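Local coordinates for histidine acid phosphatase (Hafnia alvei, PDB 4ARU), which belongs to branch 2 of the histidine phosphatase superfamily and is also known as a phytase, at residues E54-I57 against S58-G61; H404-P408 against A409-P413. All blocks are in the same frame, centred on the assembly; numbering follows the deposited sequence. Where two conformers were deposited one is given.

Contact 1: residues E54-I57 against S58-G61; sequences EHLI and SLMG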
ATOM      1  N   GLU A  54      14.779   2.334   5.312  1.00  6.46           N
ATOM      2  CA  GLU A  54      14.732   3.744   5.670  1.00  7.02           C
ATOM      3  C   GLU A  54      15.399   4.615   4.646  1.00  7.18           C
ATOM      4  O   GLU A  54      14.878   5.674   4.248  1.00  6.79           O
ATOM      5  CB  GLU A  54      15.354   3.938   7.053  1.00  7.90           C
ATOM      6  CG  GLU A  54      14.550   3.343   8.180  1.00  8.65           C
ATOM      7  CD  GLU A  54      15.318   3.355   9.501  1.00 10.56           C
ATOM      8  OE1 GLU A  54      16.201   2.512   9.726  1.00 12.24           O
ATOM      9  OE2 GLU A  54      15.057   4.245  10.349  1.00 12.02           O
ATOM     10  N   HIS A  55      16.571   4.203   4.202  1.00  7.22           N
ATOM     11  CA  HIS A  55      17.310   4.946   3.159  1.00  7.50           C
ATOM     12  C   HIS A  55      16.459   5.094   1.896  1.00  7.05           C
ATOM     13  O   HIS A  55      16.338   6.160   1.313  1.00  7.19           O
ATOM     14  CB  HIS A  55      18.638   4.281   2.869  1.00  8.26           C
ATOM     15  CG  HIS A  55      19.380   4.920   1.744  1.00  9.00           C
ATOM     16  ND1 HIS A  55      19.804   6.238   1.766  1.00  9.86           N
ATOM     17  CD2 HIS A  55      19.689   4.444   0.518  1.00  9.50           C
ATOM     18  CE1 HIS A  55      20.393   6.517   0.610  1.00 10.37           C
ATOM     19  NE2 HIS A  55      20.346   5.444  -0.153  1.00 10.23           N
ATOM     20  N   LEU A  56      15.860   3.995   1.487  1.00  6.54           N
ATOM     21  CA  LEU A  56      15.016   3.992   0.302  1.00  6.30           C
ATOM     22  C   LEU A  56      13.831   4.914   0.439  1.00  6.15           C
ATOM     23  O   LEU A  56      13.457   5.559  -0.544  1.00  6.35           O
ATOM     24  CB  LEU A  56      14.617   2.540  -0.070  1.00  6.04           C
ATOM     25  CG  LEU A  56      15.726   1.648  -0.641  1.00  6.39           C
ATOM     26  CD1 LEU A  56      15.307   0.203  -0.614  1.00  6.25           C
ATOM     27  CD2 LEU A  56      16.093   2.072  -2.052  1.00  6.71           C
ATOM     28  N   ILE A  57      13.201   4.985   1.615  1.00  6.00           N
ATOM     29  CA  ILE A  57      12.143   5.952   1.849  1.00  6.04           C
ATOM     30  C   ILE A  57      12.682   7.361   1.784  1.00  6.44           C
ATOM     31  O   ILE A  57      12.015   8.241   1.205  1.00  6.43           O
ATOM     32  CB  ILE A  57      11.453   5.705   3.194  1.00  5.96           C
ATOM     33  CG1 ILE A  57      10.708   4.391   3.191  1.00  5.86           C
ATOM     34  CG2 ILE A  57      10.507   6.866   3.545  1.00  5.91           C
ATOM     35  CD1 ILE A  57       9.528   4.279   2.232  1.00  5.65           C
ATOM     36  N   SER A  58      13.864   7.614   2.360  1.00  6.76           N
ATOM     37  CA  SER A  58      14.436   8.967   2.268  0.50  7.37           C
ATOM     38  C   SER A  58      14.686   9.373   0.811  1.00  7.64           C
ATOM     39  O   SER A  58      14.501  10.537   0.478  1.00  7.76           O
ATOM     40  CB  SER A  58      15.713   9.089   3.096  0.50  7.98           C
ATOM     41  OG  SER A  58      16.826   8.512   2.446  0.50  8.53           O
ATOM     42  N   LEU A  59      15.046   8.406  -0.049  1.00  7.62           N
ATOM     43  CA  LEU A  59      15.246   8.732  -1.479  1.00  8.13           C
ATOM     44  C   LEU A  59      13.890   9.211  -2.057  1.00  7.73           C
ATOM     45  O   LEU A  59      13.843  10.193  -2.826  1.00  8.41           O
ATOM     46  CB  LEU A  59      15.818   7.536  -2.282  1.00  8.24           C
ATOM     47  CG  LEU A  59      17.221   7.133  -1.911  1.00  8.90           C
ATOM     48  CD1 LEU A  59      17.632   5.910  -2.750  1.00  9.40           C
ATOM     49  CD2 LEU A  59      18.233   8.254  -2.093  1.00  9.53           C
ATOM     50  N   MET A  60      12.802   8.543  -1.724  1.00  7.57           N
ATOM     51  CA  MET A  60      11.459   9.006  -2.104  0.67  7.72           C
ATOM     52  C   MET A  60      11.157  10.399  -1.556  1.00  7.68           C
ATOM     53  O   MET A  60      10.629  11.244  -2.282  1.00  7.65           O
ATOM     54  CB  MET A  60      10.365   8.020  -1.689  0.67  8.02           C
ATOM     55  CG  MET A  60      10.399   6.729  -2.478  0.67  8.13           C
ATOM     56  SD  MET A  60       9.731   6.914  -4.144  0.67  9.04           S
ATOM     57  CE  MET A  60       7.961   6.948  -3.856  0.67  8.81           C
ATOM     58  N   GLY A  61      11.495  10.644  -0.288  1.00  7.29           N
ATOM     59  CA  GLY A  61      11.317  11.990   0.295  1.00  7.61           C
ATOM     60  C   GLY A  61      12.015  13.049  -0.535  1.00  7.92           C
ATOM     61  O   GLY A  61      11.456  14.120  -0.768  1.00  7.87           O
TER
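Ser58 bonds back to Glu54 and His55 in the preceding turn of the alpha-helix 51-70, part of the histidine phosphatase fold. Its backbone N donates to Glu54 O in the regular helical pattern, while its hydroxyl turns back onto the helix: in one of two deposited conformers, with OG held between the backbone N and the carbonyl carbon (chi1 78°), Ser58 OG lies 2.7 Å from His55 O and donates to it. This bond arrives at a bent C=O...OG angle of 123°, whereas Leu59 N meets His55 O in the carbonyl plane at 2.9 Å. In that conformer His55 O therefore has two donors, one from a side chain and one from the backbone.

Leu59 next brings its branch across the imidazole of His55. Leu59 CG stands over one ring face, offset toward the rim, in a CH-pi contact of 4.2 Å to the centroid of the His55 ring. Both Leu59 methyls lie near NE2 of the ring, and Leu59 CD2 also comes to 3.9 Å from His55 CE1. The ring can meet this branch because His55 CG is anti to the backbone N (chi1 175°), which swings the imidazole outward and toward the following turn. Leu59 CD1 also touches Leu56 CD2.

Met60 N bonds to Leu56 O, which takes a further hydrogen bond from Gln357 NE2, and the Met60 side chain, modelled in two conformers, packs on Gln357 and Leu368. Gly61 closes the turn against Ile57, whose side chain touches Thr98 and Ala101 of helix 93-106: Gly61 N donates to Ile57 O at 2.9 Å in the carbonyl plane.

Contact 2: residues H404-P408 against A409-P413; sequences HSVEP and ACQLP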
ATOM      1  N   HIS A 404     -20.575   8.316  -1.132  1.00 15.13           N
ATOM      2  CA  HIS A 404     -21.304   7.099  -1.501  1.00 16.16           C
ATOM      3  C   HIS A 404     -20.485   5.837  -1.261  1.00 14.94           C
ATOM      4  O   HIS A 404     -21.043   4.753  -1.173  1.00 15.58           O
ATOM      5  CB  HIS A 404     -21.762   7.167  -2.964  1.00 18.39           C
ATOM      6  CG  HIS A 404     -22.936   8.071  -3.183  1.00 21.50           C
ATOM      7  ND1 HIS A 404     -24.075   8.018  -2.407  1.00 25.66           N
ATOM      8  CD2 HIS A 404     -23.174   9.014  -4.132  1.00 24.57           C
ATOM      9  CE1 HIS A 404     -24.941   8.924  -2.832  1.00 26.51           C
ATOM     10  NE2 HIS A 404     -24.416   9.542  -3.878  1.00 26.59           N
ATOM     11  N   SER A 405     -19.162   5.932  -1.124  1.00 13.21           N
ATOM     12  CA  SER A 405     -18.340   4.732  -0.933  1.00 13.14           C
ATOM     13  C   SER A 405     -18.063   4.381   0.540  1.00 12.62           C
ATOM     14  O   SER A 405     -17.922   3.218   0.858  1.00 12.25           O
ATOM     15  CB  SER A 405     -17.009   4.809  -1.671  1.00 14.00           C
ATOM     16  OG  SER A 405     -16.144   5.707  -1.068  1.00 16.79           O
ATOM     17  N   VAL A 406     -18.123   5.368   1.412  1.00 12.14           N
ATOM     18  CA  VAL A 406     -17.863   5.117   2.821  1.00 11.87           C
ATOM     19  C   VAL A 406     -18.963   4.290   3.437  1.00 12.27           C
ATOM     20  O   VAL A 406     -20.127   4.270   2.980  1.00 12.89           O
ATOM     21  CB  VAL A 406     -17.636   6.421   3.617  1.00 11.82           C
ATOM     22  CG1 VAL A 406     -16.329   7.089   3.171  1.00 11.25           C
ATOM     23  CG2 VAL A 406     -18.845   7.312   3.542  1.00 12.59           C
ATOM     24  N   GLU A 407     -18.582   3.595   4.503  1.00 12.34           N
ATOM     25  CA  GLU A 407     -19.530   2.914   5.368  1.00 13.27           C
ATOM     26  C   GLU A 407     -19.797   3.784   6.601  1.00 13.29           C
ATOM     27  O   GLU A 407     -18.901   3.988   7.394  1.00 12.35           O
ATOM     28  CB  GLU A 407     -18.976   1.580   5.805  1.00 14.16           C
ATOM     29  CG  GLU A 407     -19.772   0.794   6.841  1.00 16.11           C
ATOM     30  CD  GLU A 407     -21.263   0.774   6.568  1.00 18.67           C
ATOM     31  OE1 GLU A 407     -21.619   0.259   5.448  1.00 21.07           O
ATOM     32  OE2 GLU A 407     -22.099   1.258   7.413  1.00 21.32           O
ATOM     33  N   PRO A 408     -21.000   4.318   6.736  1.00 13.86           N
ATOM     34  CA  PRO A 408     -21.222   5.214   7.866  1.00 14.43           C
ATOM     35  C   PRO A 408     -20.918   4.618   9.240  1.00 14.64           C
ATOM     36  O   PRO A 408     -20.485   5.348  10.135  1.00 15.05           O
ATOM     37  CB  PRO A 408     -22.691   5.538   7.764  1.00 15.40           C
ATOM     38  CG  PRO A 408     -23.005   5.414   6.312  1.00 15.29           C
ATOM     39  CD  PRO A 408     -22.177   4.266   5.852  1.00 14.55           C
ATOM     40  N   ALA A 409     -21.161   3.322   9.439  1.00 14.51           N
ATOM     41  CA  ALA A 409     -20.862   2.686  10.731  1.00 14.74           C
ATOM     42  C   ALA A 409     -19.379   2.669  11.067  1.00 13.70           C
ATOM     43  O   ALA A 409     -19.029   2.449  12.237  1.00 13.94           O
ATOM     44  CB  ALA A 409     -21.421   1.265  10.766  1.00 15.12           C
ATOM     45  N   CYS A 410     -18.515   2.904  10.070  1.00 12.86           N
ATOM     46  CA  CYS A 410     -17.088   2.820  10.245  1.00 12.61           C
ATOM     47  C   CYS A 410     -16.409   4.173  10.291  1.00 12.37           C
ATOM     48  O   CYS A 410     -15.186   4.218  10.290  1.00 11.60           O
ATOM     49  CB  CYS A 410     -16.533   2.010   9.077  1.00 12.40           C
ATOM     50  SG  CYS A 410     -17.099   0.286   9.077  1.00 13.81           S
ATOM     51  N   GLN A 411     -17.203   5.247  10.330  1.00 13.41           N
ATOM     52  CA  GLN A 411     -16.671   6.589  10.552  1.00 13.97           C
ATOM     53  C   GLN A 411     -16.143   6.720  11.979  1.00 15.17           C
ATOM     54  O   GLN A 411     -16.687   6.124  12.907  1.00 16.05           O
ATOM     55  CB  GLN A 411     -17.724   7.652  10.259  1.00 14.59           C
ATOM     56  CG  GLN A 411     -18.173   7.675   8.811  1.00 14.34           C
ATOM     57  CD  GLN A 411     -17.233   8.420   7.852  1.00 14.03           C
ATOM     58  OE1 GLN A 411     -16.067   8.783   8.162  1.00 15.59           O
ATOM     59  NE2 GLN A 411     -17.712   8.603   6.643  1.00 14.03           N
ATOM     60  N   LEU A 412     -15.042   7.457  12.129  1.00 15.56           N
ATOM     61  CA  LEU A 412     -14.490   7.655  13.470  1.00 17.10           C
ATOM     62  C   LEU A 412     -15.437   8.494  14.308  1.00 19.88           C
ATOM     63  O   LEU A 412     -15.901   9.535  13.851  1.00 19.21           O
ATOM     64  CB  LEU A 412     -13.098   8.261  13.392  1.00 16.58           C
ATOM     65  CG  LEU A 412     -12.036   7.427  12.687  1.00 16.15           C
ATOM     66  CD1 LEU A 412     -10.682   8.107  12.777  1.00 16.47           C
ATOM     67  CD2 LEU A 412     -11.970   5.981  13.190  1.00 16.30           C
ATOM     68  N   PRO A 413     -15.780   8.003  15.516  1.00 23.65           N
ATOM     69  CA  PRO A 413     -16.765   8.631  16.372  1.00 26.80           C
ATOM     70  C   PRO A 413     -16.359  10.019  16.807  1.00 28.20           C
ATOM     71  O   PRO A 413     -15.186  10.238  17.080  1.00 28.72           O
ATOM     72  CB  PRO A 413     -16.778   7.731  17.620  1.00 27.39           C
ATOM     73  CG  PRO A 413     -16.291   6.424  17.167  1.00 26.42           C
ATOM     74  CD  PRO A 413     -15.291   6.726  16.080  1.00 24.47           C
ATOM     75  OXT PRO A 413     -17.238  10.884  16.918  1.00 32.48           O
TER
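Glu407 and Ala409 meet in a short turn with a 3-10 segment that carries the chain from the end of helix 395-405 to the C-terminus. Ala409 N donates to Glu407 OE2 at 3.0 Å, a nearly straight bond with an N-H...O angle of 165° that reaches the carboxylate on its anti side. The side chain of Glu407 thereby folds back over the start of the turn, its carboxylate accepting from the backbone N two residues on: CG is anti to the backbone N (chi1 174°) and a bend at chi2 brings the carboxylate back beside Ala409.

Two backbone bonds draw the turn tight. Cys410 N donates to Glu407 O at 2.9 Å, and Gln411 N reaches Pro408 O at a longer 3.3 Å. Each joins residues three apart, and in both the donor stands well above the carbonyl plane.

Outside this polar frame, the aliphatic part of Glu407 packs on the sulfur of Cys410, with Glu407 CG 3.5 Å from Cys410 SG and Glu407 CB 4.0 Å from it. The same sulfur is bonded to Cys135 in a disulfide, so the turn is covalently tied to a distant part of the chain, while Cys410 also packs on His269 of helix 264-282. Glu407 N is hydrogen-bonded to Thr272 OG1 of that helix, and Thr272 also touches Gln411.

Gln411 folds back at chi2 (-81°), crossing Val406 at about a right angle. Its amide nitrogen, hydrogen-bonded to Gln276 OE1, lies against the valine branch, with Gln411 NE2 3.5 Å from Val406 CG2.

How the contacts relate
Contact 1 comes early in the chain, on helix 51-70, and contact 2 comes last, running from the end of helix 395-405 to the C-terminus. Their centres lie about 33 Å apart on opposite sides of the chain's centre, and their nearest atoms are about 23 Å from one another. They share no secondary-structure element: residues 54-61 pack beside helix 93-106, whereas 404-413 sit on helices 264-282 and 307-317. Contact 1 is a regular, partly buried helical turn, and contact 2 a surface turn held by a disulfide. The two are local contacts in separate regions of the single-chain fold, without touching.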